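Local coordinates for extracellular solute-binding protein (Conexibacter woesei, PDB 4P98) that probably binds a small solute, perhaps a nucleoside as in PnrA-like relatives, outside the cell membrane and delivers it to an ABC transporter, at residues T29-A33 and F34-A38; A41-R44 and L45-D48; D132-V135 and A136-R140; D293-A296 and R297-L301. All coordinates share one frame; numbering follows the deposited sequence.

Contact 1 (T29-A33 and F34-A38)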
loop_
_atom_site.group_PDB
_atom_site.type_symbol
_atom_site.label_atom_id
_atom_site.label_comp_id
_atom_site.label_asym_id
_atom_site.label_seq_id
_atom_site.Cartn_x
_atom_site.Cartn_y
_atom_site.Cartn_z
ATOM N N THR A 29 -0.094 12.497 4.419
ATOM C CA THR A 29 0.202 12.220 3.012
ATOM C C THR A 29 1.685 12.359 2.651
ATOM O O THR A 29 2.081 11.979 1.558
ATOM C CB THR A 29 -0.656 13.079 2.059
ATOM O OG1 THR A 29 -0.433 14.470 2.317
ATOM C CG2 THR A 29 -2.139 12.748 2.230
ATOM N N ASN A 30 2.505 12.894 3.561
ATOM C CA ASN A 30 3.957 12.866 3.383
ATOM C C ASN A 30 4.597 11.591 3.980
ATOM O O ASN A 30 5.801 11.541 4.170
ATOM C CB ASN A 30 4.600 14.141 3.983
ATOM C CG ASN A 30 4.480 14.200 5.497
ATOM O OD1 ASN A 30 3.934 13.291 6.119
ATOM N ND2 ASN A 30 4.988 15.273 6.099
ATOM N N ASP A 31 3.793 10.559 4.258
ATOM C CA ASP A 31 4.318 9.277 4.782
ATOM C C ASP A 31 5.104 8.441 3.756
ATOM O O ASP A 31 5.752 7.452 4.118
ATOM C CB ASP A 31 3.211 8.434 5.449
ATOM C CG ASP A 31 2.121 7.917 4.464
ATOM O OD1 ASP A 31 2.201 8.117 3.241
ATOM O OD2 ASP A 31 1.164 7.280 4.948
ATOM N N GLY A 32 5.053 8.843 2.485
ATOM C CA GLY A 32 5.680 8.080 1.398
ATOM C C GLY A 32 5.158 6.653 1.279
ATOM O O GLY A 32 5.856 5.772 0.774
ATOM N N ALA A 33 3.938 6.425 1.766
ATOM C CA ALA A 33 3.367 5.087 1.815
ATOM C C ALA A 33 1.838 5.188 1.693
ATOM O O ALA A 33 1.354 5.906 0.810
ATOM C CB ALA A 33 3.814 4.369 3.078
ATOM N N PHE A 34 1.083 4.506 2.555
ATOM C CA PHE A 34 -0.379 4.374 2.394
ATOM C C PHE A 34 -1.087 5.682 2.055
ATOM O O PHE A 34 -1.842 5.739 1.088
ATOM C CB PHE A 34 -1.016 3.751 3.649
ATOM C CG PHE A 34 -2.505 3.533 3.540
ATOM C CD1 PHE A 34 -3.013 2.480 2.777
ATOM C CD2 PHE A 34 -3.398 4.351 4.225
ATOM C CE1 PHE A 34 -4.373 2.267 2.695
ATOM C CE2 PHE A 34 -4.761 4.143 4.141
ATOM C CZ PHE A 34 -5.248 3.104 3.360
ATOM N N ASN A 35 -0.855 6.741 2.831
ATOM C CA ASN A 35 -1.590 7.976 2.593
ATOM C C ASN A 35 -1.093 8.715 1.371
ATOM O O ASN A 35 -1.900 9.301 0.644
ATOM C CB ASN A 35 -1.612 8.876 3.816
ATOM C CG ASN A 35 -2.369 8.248 4.963
ATOM O OD1 ASN A 35 -3.592 8.316 5.034
ATOM N ND2 ASN A 35 -1.644 7.616 5.855
ATOM N N ALA A 36 0.213 8.647 1.125
ATOM C CA ALA A 36 0.789 9.238 -0.080
ATOM C C ALA A 36 0.204 8.595 -1.335
ATOM O O ALA A 36 0.031 9.263 -2.352
ATOM C CB ALA A 36 2.296 9.091 -0.083
ATOM N N TRP A 37 -0.108 7.307 -1.258
ATOM C CA TRP A 37 -0.672 6.597 -2.424
ATOM C C TRP A 37 -2.013 7.192 -2.862
ATOM O O TRP A 37 -2.279 7.315 -4.060
ATOM C CB TRP A 37 -0.801 5.102 -2.160
ATOM C CG TRP A 37 0.508 4.409 -1.821
ATOM C CD1 TRP A 37 1.773 4.817 -2.161
ATOM C CD2 TRP A 37 0.670 3.206 -1.067
ATOM N NE1 TRP A 37 2.706 3.936 -1.671
ATOM C CE2 TRP A 37 2.054 2.933 -1.004
ATOM C CE3 TRP A 37 -0.221 2.318 -0.452
ATOM C CZ2 TRP A 37 2.567 1.821 -0.346
ATOM C CZ3 TRP A 37 0.298 1.205 0.207
ATOM C CH2 TRP A 37 1.677 0.979 0.262
ATOM N N ALA A 38 -2.853 7.566 -1.905
ATOM C CA ALA A 38 -4.114 8.239 -2.220
ATOM C C ALA A 38 -3.891 9.642 -2.753
ATOM O O ALA A 38 -4.545 10.058 -3.711
ATOM C CB ALA A 38 -5.022 8.272 -1.011
HETATM O O HOH W 1 5.711 4.351 -2.264
#
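Trp37 N donates to Ala33 O (2.9 Å) almost in line with the carbonyl, an i to i+4 bond that joins the loop 29-33 to the first turn of helix 34-45. The carboxylate of Asp31 ties this junction together with four N-H groups, two on each oxygen. Asp31 OD2 takes Asn35 N through its syn lone pair (3.0 Å) and Asn35 ND2 from above the carboxylate plane (3.0 Å). Asp31 OD1 accepts Ala36 N (3.0 Å) and, from the opposite face, Ala33 N (2.8 Å), the latter closing an Asx turn. With CG between backbone N and carbonyl carbon (chi1 67°), the carboxylate is turned forward, onto the N-H groups at the start of the helix. An alanine here would probably undo the Asx turn and leave the Asn35 amide with one tie fewer. The indole of Trp37 lies with one face over Ala33 O, which sits 3.1 Å above the ring plane, while a water meets NE1 at the edge. Phe34 stacks on His82 at the end of strand 78-82, and its carbonyl bonds the same histidine; Gly32 and Asp31 reach across to Ala230 and Ser229 beyond strand 225-226, so the loop bridges the two lobes.

Contact 2 (A41-R44 and L45-D48)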
loop_
_atom_site.group_PDB
_atom_site.type_symbol
_atom_site.label_atom_id
_atom_site.label_comp_id
_atom_site.label_asym_id
_atom_site.label_seq_id
_atom_site.Cartn_x
_atom_site.Cartn_y
_atom_site.Cartn_z
ATOM N N ALA A 41 -2.627 9.383 -6.406
ATOM C CA ALA A 41 -3.760 9.060 -7.277
ATOM C C ALA A 41 -4.637 10.294 -7.481
ATOM O O ALA A 41 -5.060 10.593 -8.605
ATOM C CB ALA A 41 -4.573 7.909 -6.711
ATOM N N ALA A 42 -4.879 11.034 -6.404
ATOM C CA ALA A 42 -5.699 12.232 -6.489
ATOM C C ALA A 42 -5.055 13.322 -7.363
ATOM O O ALA A 42 -5.755 14.008 -8.120
ATOM C CB ALA A 42 -6.017 12.763 -5.100
ATOM N N GLU A 43 -3.737 13.484 -7.258
ATOM C CA GLU A 43 -3.004 14.401 -8.134
ATOM C C GLU A 43 -3.175 13.999 -9.597
ATOM O O GLU A 43 -3.493 14.832 -10.431
ATOM C CB GLU A 43 -1.509 14.440 -7.783
ATOM C CG GLU A 43 -1.143 15.483 -6.750
ATOM C CD GLU A 43 -1.475 16.893 -7.217
ATOM O OE1 GLU A 43 -0.812 17.396 -8.151
ATOM O OE2 GLU A 43 -2.406 17.495 -6.655
ATOM N N ARG A 44 -2.976 12.722 -9.895
ATOM C CA ARG A 44 -3.120 12.236 -11.264
ATOM C C ARG A 44 -4.555 12.366 -11.779
ATOM O O ARG A 44 -4.757 12.508 -12.984
ATOM C CB ARG A 44 -2.628 10.791 -11.390
ATOM C CG ARG A 44 -1.133 10.641 -11.142
ATOM C CD ARG A 44 -0.750 9.190 -10.923
ATOM N NE ARG A 44 -0.690 8.440 -12.180
ATOM C CZ ARG A 44 -0.920 7.130 -12.308
ATOM N NH1 ARG A 44 -0.820 6.570 -13.514
ATOM N NH2 ARG A 44 -1.259 6.371 -11.247
ATOM N N LEU A 45 -5.536 12.334 -10.873
ATOM C CA LEU A 45 -6.953 12.456 -11.236
ATOM C C LEU A 45 -7.324 13.849 -11.752
ATOM O O LEU A 45 -8.326 14.002 -12.442
ATOM C CB LEU A 45 -7.835 12.105 -10.042
ATOM C CG LEU A 45 -9.320 11.856 -10.273
ATOM C CD1 LEU A 45 -9.519 10.537 -11.013
ATOM C CD2 LEU A 45 -10.056 11.827 -8.938
ATOM N N LYS A 46 -6.523 14.859 -11.432
ATOM C CA LYS A 46 -6.766 16.218 -11.951
ATOM C C LYS A 46 -6.832 16.255 -13.484
ATOM O O LYS A 46 -7.588 17.036 -14.061
ATOM C CB LYS A 46 -5.711 17.185 -11.428
ATOM C CG LYS A 46 -5.771 17.309 -9.913
ATOM C CD LYS A 46 -4.780 18.307 -9.341
ATOM C CE LYS A 46 -4.970 18.385 -7.834
ATOM N NZ LYS A 46 -4.062 19.402 -7.227
ATOM N N ALA A 47 -6.068 15.384 -14.135
ATOM C CA ALA A 47 -6.091 15.273 -15.599
ATOM C C ALA A 47 -7.402 14.702 -16.141
ATOM O O ALA A 47 -7.697 14.859 -17.315
ATOM C CB ALA A 47 -4.921 14.428 -16.077
ATOM N N ASP A 48 -8.177 14.035 -15.292
ATOM C CA ASP A 48 -9.490 13.528 -15.678
ATOM C C ASP A 48 -10.602 14.531 -15.359
ATOM O O ASP A 48 -11.780 14.199 -15.470
ATOM C CB ASP A 48 -9.765 12.192 -14.982
ATOM C CG ASP A 48 -8.749 11.138 -15.340
ATOM O OD1 ASP A 48 -8.698 10.764 -16.518
ATOM O OD2 ASP A 48 -7.983 10.684 -14.464
HETATM O O HOH W 2 -2.986 15.356 -13.173
#
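Ala41 O receives Leu45 N (2.9 Å) in the last alpha-helical bond of these residues, near the C-terminal end of helix 34-45, the helix of the beta-alpha-beta crossover between strands 22-25 and 53-55. The CB of Ala41 faces Tyr252 of helix 249-261, which also receives Leu45. Ala42 O takes a second, weak share of the same Leu45 N-H, and the spacing then shortens to three residues. Thus Glu43 O accepts Lys46 N (3.2 Å) from above its carbonyl plane, as well as a water that bridges weakly to Ala47 N. Arg44 O accepts Ala47 N only weakly, and its own guanidinium forms a long, weak ion pair with Asp247. One step on, Asp48 N bonds Leu45 O (2.9 Å), so the chain leaves the helix through a run of i to i+3 bonds; the Asp48 carboxylate is held by Gln253. The one salt bridge is on the solvent side. Lys46 runs extended beyond CG, with its methylenes passing Glu43 O, whereas Glu43 bends at chi2 (-61°) to meet it. The ammonium Lys46 NZ comes to Glu43 OE2 at 2.6 Å, on the syn side and 16° out of the carboxylate plane.

Contact 3 (D132-V135 and A136-R140)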
loop_
_atom_site.group_PDB
_atom_site.type_symbol
_atom_site.label_atom_id
_atom_site.label_comp_id
_atom_site.label_asym_id
_atom_site.label_seq_id
_atom_site.Cartn_x
_atom_site.Cartn_y
_atom_site.Cartn_z
ATOM N N ASP A 132 6.824 -8.188 -2.451
ATOM C CA ASP A 132 8.160 -7.851 -1.937
ATOM C C ASP A 132 9.084 -9.058 -1.936
ATOM O O ASP A 132 10.232 -8.979 -2.402
ATOM C CB ASP A 132 8.077 -7.326 -0.503
ATOM C CG ASP A 132 7.389 -6.015 -0.409
ATOM O OD1 ASP A 132 7.455 -5.218 -1.367
ATOM O OD2 ASP A 132 6.784 -5.774 0.657
ATOM N N GLY A 133 8.583 -10.170 -1.408
ATOM C CA GLY A 133 9.335 -11.410 -1.323
ATOM C C GLY A 133 9.663 -11.979 -2.694
ATOM O O GLY A 133 10.765 -12.485 -2.920
ATOM N N PHE A 134 8.709 -11.884 -3.614
ATOM C CA PHE A 134 8.928 -12.327 -4.982
ATOM C C PHE A 134 10.004 -11.502 -5.687
ATOM O O PHE A 134 10.838 -12.059 -6.397
ATOM C CB PHE A 134 7.626 -12.288 -5.775
ATOM C CG PHE A 134 7.756 -12.839 -7.165
ATOM C CD1 PHE A 134 8.068 -12.011 -8.223
ATOM C CD2 PHE A 134 7.577 -14.194 -7.403
ATOM C CE1 PHE A 134 8.198 -12.523 -9.513
ATOM C CE2 PHE A 134 7.706 -14.714 -8.685
ATOM C CZ PHE A 134 8.012 -13.875 -9.735
ATOM N N VAL A 135 9.986 -10.184 -5.498
ATOM C CA VAL A 135 11.027 -9.319 -6.047
ATOM C C VAL A 135 12.375 -9.678 -5.431
ATOM O O VAL A 135 13.385 -9.762 -6.148
ATOM C CB VAL A 135 10.722 -7.811 -5.856
ATOM C CG1 VAL A 135 11.930 -6.949 -6.183
ATOM C CG2 VAL A 135 9.559 -7.373 -6.724
ATOM N N ALA A 136 12.394 -9.903 -4.116
ATOM C CA ALA A 136 13.619 -10.300 -3.427
ATOM C C ALA A 136 14.203 -11.595 -4.003
ATOM O O ALA A 136 15.412 -11.719 -4.170
ATOM C CB ALA A 136 13.366 -10.464 -1.936
ATOM N N GLY A 137 13.339 -12.555 -4.296
ATOM C CA GLY A 137 13.769 -13.832 -4.840
ATOM C C GLY A 137 14.132 -13.791 -6.314
ATOM O O GLY A 137 14.694 -14.745 -6.831
ATOM N N SER A 138 13.824 -12.689 -6.988
ATOM C CA SER A 138 14.118 -12.526 -8.409
ATOM C C SER A 138 15.462 -11.850 -8.686
ATOM O O SER A 138 15.840 -11.700 -9.841
ATOM C CB SER A 138 13.011 -11.701 -9.077
ATOM O OG SER A 138 11.773 -12.390 -9.019
ATOM N N LEU A 139 16.177 -11.437 -7.642
ATOM C CA LEU A 139 17.384 -10.634 -7.811
ATOM C C LEU A 139 18.588 -11.515 -8.119
ATOM O O LEU A 139 18.523 -12.729 -7.973
ATOM C CB LEU A 139 17.664 -9.818 -6.546
ATOM C CG LEU A 139 16.554 -8.884 -6.089
ATOM C CD1 LEU A 139 16.953 -8.232 -4.769
ATOM C CD2 LEU A 139 16.238 -7.837 -7.148
ATOM N N ARG A 140 19.688 -10.895 -8.537
ATOM C CA ARG A 140 20.905 -11.642 -8.889
ATOM C C ARG A 140 21.884 -11.637 -7.732
ATOM O O ARG A 140 22.296 -10.568 -7.288
ATOM C CB ARG A 140 21.594 -11.015 -10.097
ATOM C CG ARG A 140 20.953 -11.334 -11.437
ATOM C CD ARG A 140 21.832 -10.876 -12.601
ATOM N NE ARG A 140 22.107 -9.435 -12.541
ATOM C CZ ARG A 140 22.150 -8.614 -13.591
ATOM N NH1 ARG A 140 21.938 -9.061 -14.829
ATOM N NH2 ARG A 140 22.400 -7.320 -13.399
#
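Ser138 and Phe134 meet through both the hydroxyl and the ring where helix 125-137 ends. Among the hydrogen bonds, two are regular i to i+4 backbone links: Ala136 N to Asp132 O (2.9 Å) and Gly137 N to Gly133 O (2.9 Å). The next donor is a side chain: Ser138 OG gives its proton to Phe134 O at 2.8 Å, tilted 32° from the carbonyl plane. With OG anti to its own carbonyl carbon, beside N (chi1 -64°), the serine reaches back along the helix. Ser138 N donates to Val135 O (3.1 Å), three residues back, approaching from above the carbonyl plane at a C=O...N angle of 110°; the spacing has tightened as the helix gives out.

Among the van der Waals contacts, Ser138 OG also lies over one face of the Phe134 ring, 3.6 Å from Phe134 CE1, so the hydroxyl touches both the carbonyl and the ring of the same residue. Leu139, already in the loop, turns its branch point back on the helix end: Leu139 CG rests 3.3 Å from Val135 O, with CD2 beside it. The CB of Ala136 packs along the carbonyls of Asp132 and Gly133.

The turn is buried among elements of the second lobe. Ile226 of strand 225-226 meets Asp132, Val135 and Ala136; Leu167 and Ala170 of helix 154-170 cover Ala136, Phe134 and Ser138. Helix 294-307 closes another side, with Leu294 against Val135 and Ser138 and with Leu301 against Phe134, and Arg140 pairs its backbone with Val289 beyond.

Contact 4 (D293-A296 and R297-L301)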
loop_
_atom_site.group_PDB
_atom_site.type_symbol
_atom_site.label_atom_id
_atom_site.label_comp_id
_atom_site.label_asym_id
_atom_site.label_seq_id
_atom_site.Cartn_x
_atom_site.Cartn_y
_atom_site.Cartn_z
ATOM N N ASP A 293 14.957 -7.699 -16.689
ATOM C CA ASP A 293 13.573 -8.120 -16.923
ATOM C C ASP A 293 12.731 -8.210 -15.639
ATOM O O ASP A 293 11.743 -8.949 -15.595
ATOM C CB ASP A 293 13.559 -9.471 -17.646
ATOM C CG ASP A 293 14.047 -10.612 -16.767
ATOM O OD1 ASP A 293 14.634 -10.336 -15.703
ATOM O OD2 ASP A 293 13.843 -11.789 -17.131
ATOM N N LEU A 294 13.096 -7.475 -14.592
ATOM C CA LEU A 294 12.368 -7.626 -13.323
ATOM C C LEU A 294 10.882 -7.325 -13.481
ATOM O O LEU A 294 10.049 -8.098 -13.009
ATOM C CB LEU A 294 12.962 -6.764 -12.207
ATOM C CG LEU A 294 12.262 -6.928 -10.849
ATOM C CD1 LEU A 294 12.292 -8.375 -10.371
ATOM C CD2 LEU A 294 12.904 -5.998 -9.827
ATOM N N GLN A 295 10.565 -6.217 -14.149
ATOM C CA GLN A 295 9.188 -5.792 -14.356
ATOM C C GLN A 295 8.400 -6.830 -15.148
ATOM O O GLN A 295 7.241 -7.095 -14.824
ATOM C CB GLN A 295 9.110 -4.425 -15.041
ATOM C CG GLN A 295 7.691 -3.871 -15.163
ATOM C CD GLN A 295 7.041 -3.631 -13.808
ATOM O OE1 GLN A 295 6.095 -4.326 -13.410
ATOM N NE2 GLN A 295 7.562 -2.659 -13.086
ATOM N N ALA A 296 9.032 -7.420 -16.165
ATOM C CA ALA A 296 8.398 -8.472 -16.962
ATOM C C ALA A 296 8.057 -9.671 -16.085
ATOM O O ALA A 296 6.990 -10.256 -16.220
ATOM C CB ALA A 296 9.296 -8.895 -18.132
ATOM N N ARG A 297 8.954 -10.027 -15.173
ATOM C CA ARG A 297 8.700 -11.136 -14.263
ATOM C C ARG A 297 7.515 -10.877 -13.327
ATOM O O ARG A 297 6.731 -11.778 -13.038
ATOM C CB ARG A 297 9.928 -11.451 -13.428
ATOM C CG ARG A 297 11.149 -11.864 -14.225
ATOM C CD ARG A 297 12.154 -12.520 -13.319
ATOM N NE ARG A 297 13.507 -12.456 -13.859
ATOM C CZ ARG A 297 14.544 -13.097 -13.336
ATOM N NH1 ARG A 297 14.394 -13.851 -12.255
ATOM N NH2 ARG A 297 15.743 -12.980 -13.899
ATOM N N VAL A 298 7.400 -9.648 -12.845
ATOM C CA VAL A 298 6.288 -9.263 -11.975
ATOM C C VAL A 298 4.971 -9.212 -12.760
ATOM O O VAL A 298 3.915 -9.644 -12.264
ATOM C CB VAL A 298 6.582 -7.910 -11.304
ATOM C CG1 VAL A 298 5.342 -7.337 -10.637
ATOM C CG2 VAL A 298 7.721 -8.086 -10.306
ATOM N N ASP A 299 5.039 -8.672 -13.971
ATOM C CA ASP A 299 3.899 -8.675 -14.882
ATOM C C ASP A 299 3.393 -10.098 -15.133
ATOM O O ASP A 299 2.185 -10.330 -15.131
ATOM C CB ASP A 299 4.253 -8.003 -16.223
ATOM C CG ASP A 299 4.535 -6.504 -16.095
ATOM O OD1 ASP A 299 4.196 -5.892 -15.066
ATOM O OD2 ASP A 299 5.099 -5.930 -17.048
ATOM N N ALA A 300 4.301 -11.051 -15.338
ATOM C CA ALA A 300 3.895 -12.439 -15.584
ATOM C C ALA A 300 3.270 -13.049 -14.333
ATOM O O ALA A 300 2.284 -13.779 -14.419
ATOM C CB ALA A 300 5.072 -13.281 -16.064
ATOM N N LEU A 301 3.837 -12.739 -13.168
ATOM C CA LEU A 301 3.245 -13.176 -11.895
ATOM C C LEU A 301 1.805 -12.682 -11.759
ATOM O O LEU A 301 0.920 -13.445 -11.349
ATOM C CB LEU A 301 4.089 -12.691 -10.696
ATOM C CG LEU A 301 3.433 -12.757 -9.312
ATOM C CD1 LEU A 301 3.245 -14.199 -8.867
ATOM C CD2 LEU A 301 4.237 -11.974 -8.282
#
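Asp293 OD1 is gripped twice by the guanidinium of Arg297, four residues on: by NE at 3.0 Å and, weakly, by NH2 at 3.4 Å. NE also makes a weak bond to Asp293 OD2. The two planes stand almost perpendicular, 84° apart; the carboxylate carbon lies at the edge of the guanidinium, and NE approaches OD1 from above the carboxylate plane, 38° out of it. This is a salt bridge without the flat, side-by-side pairing of two N-H groups with two oxygens. Asp293 holds the N-cap position of helix 294-307, yet its side chain makes no capping bond. With CG between backbone N and carbonyl carbon (chi1 69°), Asp293 stands out from the helix start, and Arg297, extended from CG to NE, runs back to meet it. On the way Arg297 CG passes Asp293 O at 3.3 Å. An alanine in place of Arg297 would probably leave the Asp293 carboxylate without its charged mate and free to turn.

The backbone bonds follow in regular alpha-helical order. Arg297 N meets Asp293 O (3.0 Å), Val298 N meets Leu294 O, and Asp299 N meets Gln295 O (2.8 Å). Ala300 N to Ala296 O completes the set. CG2 of Val298 lies against Leu294 O at 3.6 Å.

Arg297 also touches Pro291 in the preceding loop, and Asp299 has a long, weak ion pair with Arg276. The inner face of the helix rests on helix 125-137, with Val298 on Leu131 and Leu301 on Tyr130, while Leu310 in the loop beyond covers Leu301.

Overall arrangement
All four contacts are local and follow in series; none nests in or crosses another. Contact 1 closes the loop after strand 22-25 and starts helix 34-45; contact 2 ends that same helix, the two centres 15 Å apart, before the chain enters strand 53-55 of the six-stranded sheet. Contact 3 ends helix 125-137, which follows strand 118-123 of that sheet but packs against the five-stranded lobe. Contact 4, much later, starts helix 294-307. Contacts 3 and 4 touch, their centres 11 Å apart, and so tie helix 125-137 to helix 294-307; their centres lie 24 and 25 Å from that of contact 1, and 31 and 26 Å from that of contact 2.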